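Local coordinates for homoserine kinase (Cytophaga hutchinsonii, PDB 4P52), which probably catalyses the ATP-dependent phosphorylation of L-homoserine to O-phospho-L-homoserine, as expected of a homoserine kinase of the GHMP family, at residues V189-V202 / F309-V323. Numbering follows the deposited sequence.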
loop_
_atom_site.group_PDB
_atom_site.type_symbol
_atom_site.label_atom_id
_atom_site.label_comp_id
_atom_site.label_asym_id
_atom_site.label_seq_id
_atom_site.Cartn_x
_atom_site.Cartn_y
_atom_site.Cartn_z
ATOM N N VAL A 189 -14.407 0.813 -5.349
ATOM C CA VAL A 189 -14.507 -0.470 -4.687
ATOM C C VAL A 189 -15.549 -1.328 -5.387
ATOM O O VAL A 189 -16.449 -0.792 -6.028
ATOM C CB VAL A 189 -14.886 -0.283 -3.201
ATOM C CG1 VAL A 189 -13.626 0.145 -2.443
ATOM C CG2 VAL A 189 -16.068 0.688 -3.043
ATOM N N PRO A 190 -15.454 -2.664 -5.259
ATOM C CA PRO A 190 -16.477 -3.440 -5.992
ATOM C C PRO A 190 -17.888 -3.209 -5.437
ATOM O O PRO A 190 -18.069 -2.951 -4.237
ATOM C CB PRO A 190 -16.011 -4.887 -5.873
ATOM C CG PRO A 190 -14.949 -4.894 -4.839
ATOM C CD PRO A 190 -14.499 -3.501 -4.524
ATOM N N ALA A 191 -18.868 -3.240 -6.330
ATOM C CA ALA A 191 -20.211 -2.756 -6.008
ATOM C C ALA A 191 -20.958 -3.755 -5.149
ATOM O O ALA A 191 -21.963 -3.403 -4.519
ATOM C CB ALA A 191 -20.999 -2.457 -7.280
ATOM N N ASN A 192 -20.463 -4.991 -5.130
ATOM C CA ASN A 192 -21.076 -6.077 -4.389
ATOM C C ASN A 192 -20.335 -6.320 -3.076
ATOM O O ASN A 192 -20.487 -7.359 -2.441
ATOM C CB ASN A 192 -21.040 -7.343 -5.237
ATOM C CG ASN A 192 -19.615 -7.821 -5.496
ATOM O OD1 ASN A 192 -18.709 -7.026 -5.788
ATOM N ND2 ASN A 192 -19.403 -9.122 -5.365
ATOM N N LEU A 193 -19.524 -5.359 -2.664
ATOM C CA LEU A 193 -18.774 -5.495 -1.432
ATOM C C LEU A 193 -19.600 -4.955 -0.255
ATOM O O LEU A 193 -20.035 -3.794 -0.262
ATOM C CB LEU A 193 -17.423 -4.778 -1.552
ATOM C CG LEU A 193 -16.611 -4.875 -0.281
ATOM C CD1 LEU A 193 -15.915 -6.225 -0.235
ATOM C CD2 LEU A 193 -15.624 -3.732 -0.200
ATOM N N TYR A 194 -19.819 -5.801 0.746
ATOM C CA TYR A 194 -20.658 -5.433 1.883
ATOM C C TYR A 194 -19.842 -5.404 3.145
ATOM O O TYR A 194 -18.865 -6.161 3.303
ATOM C CB TYR A 194 -21.770 -6.443 2.065
ATOM C CG TYR A 194 -22.892 -6.276 1.094
ATOM C CD1 TYR A 194 -22.769 -6.739 -0.214
ATOM C CD2 TYR A 194 -24.094 -5.655 1.491
ATOM C CE1 TYR A 194 -23.800 -6.594 -1.105
ATOM C CE2 TYR A 194 -25.136 -5.496 0.597
ATOM C CZ TYR A 194 -24.967 -5.968 -0.695
ATOM O OH TYR A 194 -25.967 -5.817 -1.598
ATOM N N ALA A 195 -20.242 -4.502 4.029
ATOM C CA ALA A 195 -19.652 -4.358 5.344
ATOM C C ALA A 195 -20.723 -4.677 6.401
ATOM O O ALA A 195 -21.852 -4.130 6.356
ATOM C CB ALA A 195 -19.163 -2.953 5.515
ATOM N N THR A 196 -20.391 -5.592 7.312
ATOM C CA THR A 196 -21.220 -5.836 8.460
ATOM C C THR A 196 -20.499 -5.207 9.624
ATOM O O THR A 196 -19.342 -5.544 9.874
ATOM C CB THR A 196 -21.432 -7.335 8.721
ATOM O OG1 THR A 196 -21.943 -7.958 7.536
ATOM C CG2 THR A 196 -22.444 -7.526 9.839
ATOM N N ILE A 197 -21.174 -4.275 10.304
ATOM C CA ILE A 197 -20.679 -3.640 11.527
ATOM C C ILE A 197 -21.454 -4.191 12.727
ATOM O O ILE A 197 -22.694 -4.234 12.711
ATOM C CB ILE A 197 -20.927 -2.104 11.567
ATOM C CG1 ILE A 197 -20.355 -1.351 10.367
ATOM C CG2 ILE A 197 -20.306 -1.496 12.810
ATOM C CD1 ILE A 197 -19.040 -1.879 9.896
ATOM N N ILE A 198 -20.728 -4.612 13.758
ATOM C CA ILE A 198 -21.338 -4.915 15.038
ATOM C C ILE A 198 -20.775 -3.990 16.123
ATOM O O ILE A 198 -19.537 -3.846 16.285
ATOM C CB ILE A 198 -21.238 -6.409 15.426
ATOM C CG1 ILE A 198 -22.059 -6.673 16.691
ATOM C CG2 ILE A 198 -19.795 -6.899 15.547
ATOM C CD1 ILE A 198 -22.555 -8.106 16.768
ATOM N N HIS A 199 -21.690 -3.349 16.845
ATOM C CA HIS A 199 -21.309 -2.507 17.931
ATOM C C HIS A 199 -21.783 -3.083 19.274
ATOM O O HIS A 199 -22.979 -3.033 19.574
ATOM C CB HIS A 199 -21.852 -1.107 17.751
ATOM C CG HIS A 199 -21.693 -0.275 18.971
ATOM N ND1 HIS A 199 -22.766 0.102 19.758
ATOM C CD2 HIS A 199 -20.577 0.149 19.613
ATOM C CE1 HIS A 199 -22.315 0.762 20.811
ATOM N NE2 HIS A 199 -20.991 0.814 20.741
ATOM N N PRO A 200 -20.833 -3.586 20.103
ATOM C CA PRO A 200 -21.173 -4.128 21.417
ATOM C C PRO A 200 -21.534 -3.033 22.421
ATOM O O PRO A 200 -20.964 -1.949 22.395
ATOM C CB PRO A 200 -19.884 -4.825 21.833
ATOM C CG PRO A 200 -18.794 -4.004 21.196
ATOM C CD PRO A 200 -19.368 -3.530 19.892
ATOM N N HIS A 201 -22.475 -3.311 23.309
ATOM C CA HIS A 201 -22.894 -2.310 24.306
ATOM C C HIS A 201 -21.976 -2.283 25.521
ATOM O O HIS A 201 -22.345 -2.662 26.625
ATOM C CB HIS A 201 -24.344 -2.523 24.705
ATOM C CG HIS A 201 -25.305 -2.300 23.578
ATOM N ND1 HIS A 201 -26.606 -2.762 23.604
ATOM C CD2 HIS A 201 -25.154 -1.662 22.393
ATOM C CE1 HIS A 201 -27.218 -2.411 22.485
ATOM N NE2 HIS A 201 -26.360 -1.741 21.737
ATOM N N VAL A 202 -20.761 -1.826 25.293
ATOM C CA VAL A 202 -19.746 -1.775 26.323
ATOM C C VAL A 202 -18.808 -0.659 25.877
ATOM O O VAL A 202 -18.748 -0.336 24.691
ATOM C CB VAL A 202 -19.028 -3.151 26.461
ATOM C CG1 VAL A 202 -18.180 -3.492 25.241
ATOM C CG2 VAL A 202 -18.153 -3.154 27.676
ATOM N N PHE A 309 -21.366 -12.170 20.855
ATOM C CA PHE A 309 -21.512 -11.259 21.984
ATOM C C PHE A 309 -22.626 -11.660 22.937
ATOM O O PHE A 309 -22.516 -11.415 24.132
ATOM C CB PHE A 309 -21.738 -9.818 21.529
ATOM C CG PHE A 309 -20.496 -9.111 21.083
ATOM C CD1 PHE A 309 -19.429 -8.941 21.936
ATOM C CD2 PHE A 309 -20.406 -8.572 19.805
ATOM C CE1 PHE A 309 -18.281 -8.270 21.519
ATOM C CE2 PHE A 309 -19.265 -7.877 19.393
ATOM C CZ PHE A 309 -18.199 -7.727 20.254
ATOM N N ASP A 310 -23.706 -12.236 22.413
ATOM C CA ASP A 310 -24.781 -12.727 23.248
ATOM C C ASP A 310 -24.274 -13.808 24.168
ATOM O O ASP A 310 -24.742 -13.910 25.294
ATOM C CB ASP A 310 -25.940 -13.285 22.427
ATOM C CG ASP A 310 -26.678 -12.210 21.654
ATOM O OD1 ASP A 310 -26.361 -11.022 21.829
ATOM O OD2 ASP A 310 -27.574 -12.539 20.848
ATOM N N ALA A 311 -23.313 -14.611 23.708
ATOM C CA ALA A 311 -22.857 -15.764 24.498
ATOM C C ALA A 311 -22.022 -15.300 25.704
ATOM O O ALA A 311 -21.726 -16.091 26.611
ATOM C CB ALA A 311 -22.063 -16.728 23.630
ATOM N N ILE A 312 -21.609 -14.029 25.697
ATOM C CA ILE A 312 -20.967 -13.453 26.860
ATOM C C ILE A 312 -21.804 -12.338 27.475
ATOM O O ILE A 312 -21.318 -11.560 28.273
ATOM C CB ILE A 312 -19.502 -13.061 26.577
ATOM C CG1 ILE A 312 -19.400 -11.948 25.522
ATOM C CG2 ILE A 312 -18.688 -14.309 26.244
ATOM C CD1 ILE A 312 -18.001 -11.392 25.393
ATOM N N ASN A 313 -23.085 -12.302 27.104
ATOM C CA ASN A 313 -24.090 -11.441 27.720
ATOM C C ASN A 313 -23.805 -9.960 27.486
ATOM O O ASN A 313 -24.038 -9.116 28.350
ATOM C CB ASN A 313 -24.286 -11.772 29.209
ATOM C CG ASN A 313 -25.571 -11.169 29.789
ATOM O OD1 ASN A 313 -26.572 -11.054 29.100
ATOM N ND2 ASN A 313 -25.543 -10.794 31.069
ATOM N N ILE A 314 -23.292 -9.649 26.299
ATOM C CA ILE A 314 -23.122 -8.263 25.902
ATOM C C ILE A 314 -24.074 -7.901 24.758
ATOM O O ILE A 314 -24.066 -8.557 23.719
ATOM C CB ILE A 314 -21.650 -7.973 25.542
ATOM C CG1 ILE A 314 -20.776 -8.161 26.790
ATOM C CG2 ILE A 314 -21.524 -6.578 24.975
ATOM C CD1 ILE A 314 -19.307 -7.964 26.572
ATOM N N GLY A 315 -24.908 -6.877 24.977
ATOM C CA GLY A 315 -25.829 -6.364 23.965
ATOM C C GLY A 315 -25.093 -5.802 22.751
ATOM O O GLY A 315 -23.939 -5.376 22.854
ATOM N N SER A 316 -25.760 -5.796 21.601
ATOM C CA SER A 316 -25.077 -5.558 20.342
ATOM C C SER A 316 -26.071 -4.996 19.295
ATOM O O SER A 316 -27.260 -5.347 19.287
ATOM C CB SER A 316 -24.372 -6.871 19.856
ATOM O OG SER A 316 -25.266 -7.943 19.486
ATOM N N ASP A 317 -25.577 -4.123 18.424
ATOM C CA ASP A 317 -26.339 -3.667 17.265
ATOM C C ASP A 317 -25.547 -4.000 16.014
ATOM O O ASP A 317 -24.328 -3.790 15.960
ATOM C CB ASP A 317 -26.608 -2.158 17.316
ATOM C CG ASP A 317 -27.373 -1.752 18.558
ATOM O OD1 ASP A 317 -28.556 -2.159 18.716
ATOM O OD2 ASP A 317 -26.774 -1.031 19.389
ATOM N N VAL A 318 -26.254 -4.484 15.001
ATOM C CA VAL A 318 -25.646 -4.911 13.750
ATOM C C VAL A 318 -26.146 -4.015 12.633
ATOM O O VAL A 318 -27.333 -3.711 12.576
ATOM C CB VAL A 318 -26.001 -6.391 13.470
ATOM C CG1 VAL A 318 -25.482 -6.843 12.120
ATOM C CG2 VAL A 318 -25.411 -7.275 14.576
ATOM N N TYR A 319 -25.247 -3.591 11.755
ATOM C CA TYR A 319 -25.627 -2.823 10.573
ATOM C C TYR A 319 -24.991 -3.456 9.338
ATOM O O TYR A 319 -23.835 -3.909 9.391
ATOM C CB TYR A 319 -25.130 -1.382 10.683
ATOM C CG TYR A 319 -25.524 -0.708 11.956
ATOM C CD1 TYR A 319 -24.725 -0.808 13.087
ATOM C CD2 TYR A 319 -26.719 0.045 12.025
ATOM C CE1 TYR A 319 -25.092 -0.175 14.260
ATOM C CE2 TYR A 319 -27.116 0.671 13.204
ATOM C CZ TYR A 319 -26.303 0.554 14.309
ATOM O OH TYR A 319 -26.668 1.182 15.463
ATOM N N VAL A 320 -25.719 -3.468 8.232
ATOM C CA VAL A 320 -25.234 -4.120 7.035
ATOM C C VAL A 320 -25.469 -3.161 5.896
ATOM O O VAL A 320 -26.576 -2.646 5.738
ATOM C CB VAL A 320 -26.001 -5.441 6.778
ATOM C CG1 VAL A 320 -25.679 -6.013 5.419
ATOM C CG2 VAL A 320 -25.659 -6.477 7.838
ATOM N N SER A 321 -24.426 -2.888 5.120
ATOM C CA SER A 321 -24.584 -2.066 3.930
ATOM C C SER A 321 -23.422 -2.226 2.979
ATOM O O SER A 321 -22.382 -2.739 3.360
ATOM C CB SER A 321 -24.757 -0.580 4.303
ATOM O OG SER A 321 -23.529 0.070 4.601
ATOM N N THR A 322 -23.614 -1.792 1.734
ATOM C CA THR A 322 -22.485 -1.521 0.843
ATOM C C THR A 322 -21.789 -0.211 1.306
ATOM O O THR A 322 -22.290 0.483 2.198
ATOM C CB THR A 322 -22.931 -1.440 -0.644
ATOM O OG1 THR A 322 -23.868 -0.368 -0.818
ATOM C CG2 THR A 322 -23.573 -2.762 -1.108
ATOM N N VAL A 323 -20.652 0.126 0.703
ATOM C CA VAL A 323 -19.979 1.388 0.966
ATOM C C VAL A 323 -20.873 2.538 0.526
ATOM O O VAL A 323 -21.426 2.529 -0.589
ATOM C CB VAL A 323 -18.632 1.444 0.210
ATOM C CG1 VAL A 323 -17.982 2.833 0.332
ATOM C CG2 VAL A 323 -17.693 0.354 0.719
HETATM O O HOH W 1 -19.793 -1.405 -1.673
HETATM O O HOH W 2 -22.560 -1.215 7.036
HETATM O O HOH W 3 -24.414 -4.864 27.212
#
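A195, I197 and H199 form hydrogen-bonded pairs with S321, Y319 and D317, each giving and accepting one backbone bond; I197 N to Y319 O and Y319 N to I197 O both measure 2.8 Å. Beyond H199 the backbone N of H201 donates to G315 O, and a water links H201 O to G315 N. CG of H201 lies anti to its carbonyl carbon (chi1 -65°), which lays one ring face over the G315-S316 peptide bond. The carboxylate of D317 comes to the edge of this imidazole, but the 2.5 Å between H201 NE2 and D317 OD2 is too short to be taken at face value. The antiparallel ladder adds strand 316-322 to the edge of the four-stranded sheet of the GHMP-kinase C-terminal domain, with 194-200 inside it, next to 288-292. On the face carrying T196, I198 and P200, helix 295-310 packs against the sheet, and T196 OG1 bonds to A298 O. P200 CB sits over one face of the F309 ring, 3.8 Å from its centroid, while I198 CD1 meets the ring edge at CD2 (3.7 Å). I198 CG1 runs anti to the backbone N (chi1 -173°), carrying CD1 across to V318 CG2 as well. Near the other end, T322 CG2 makes a CH-pi contact over the Y194 ring, 3.6 Å from its centroid.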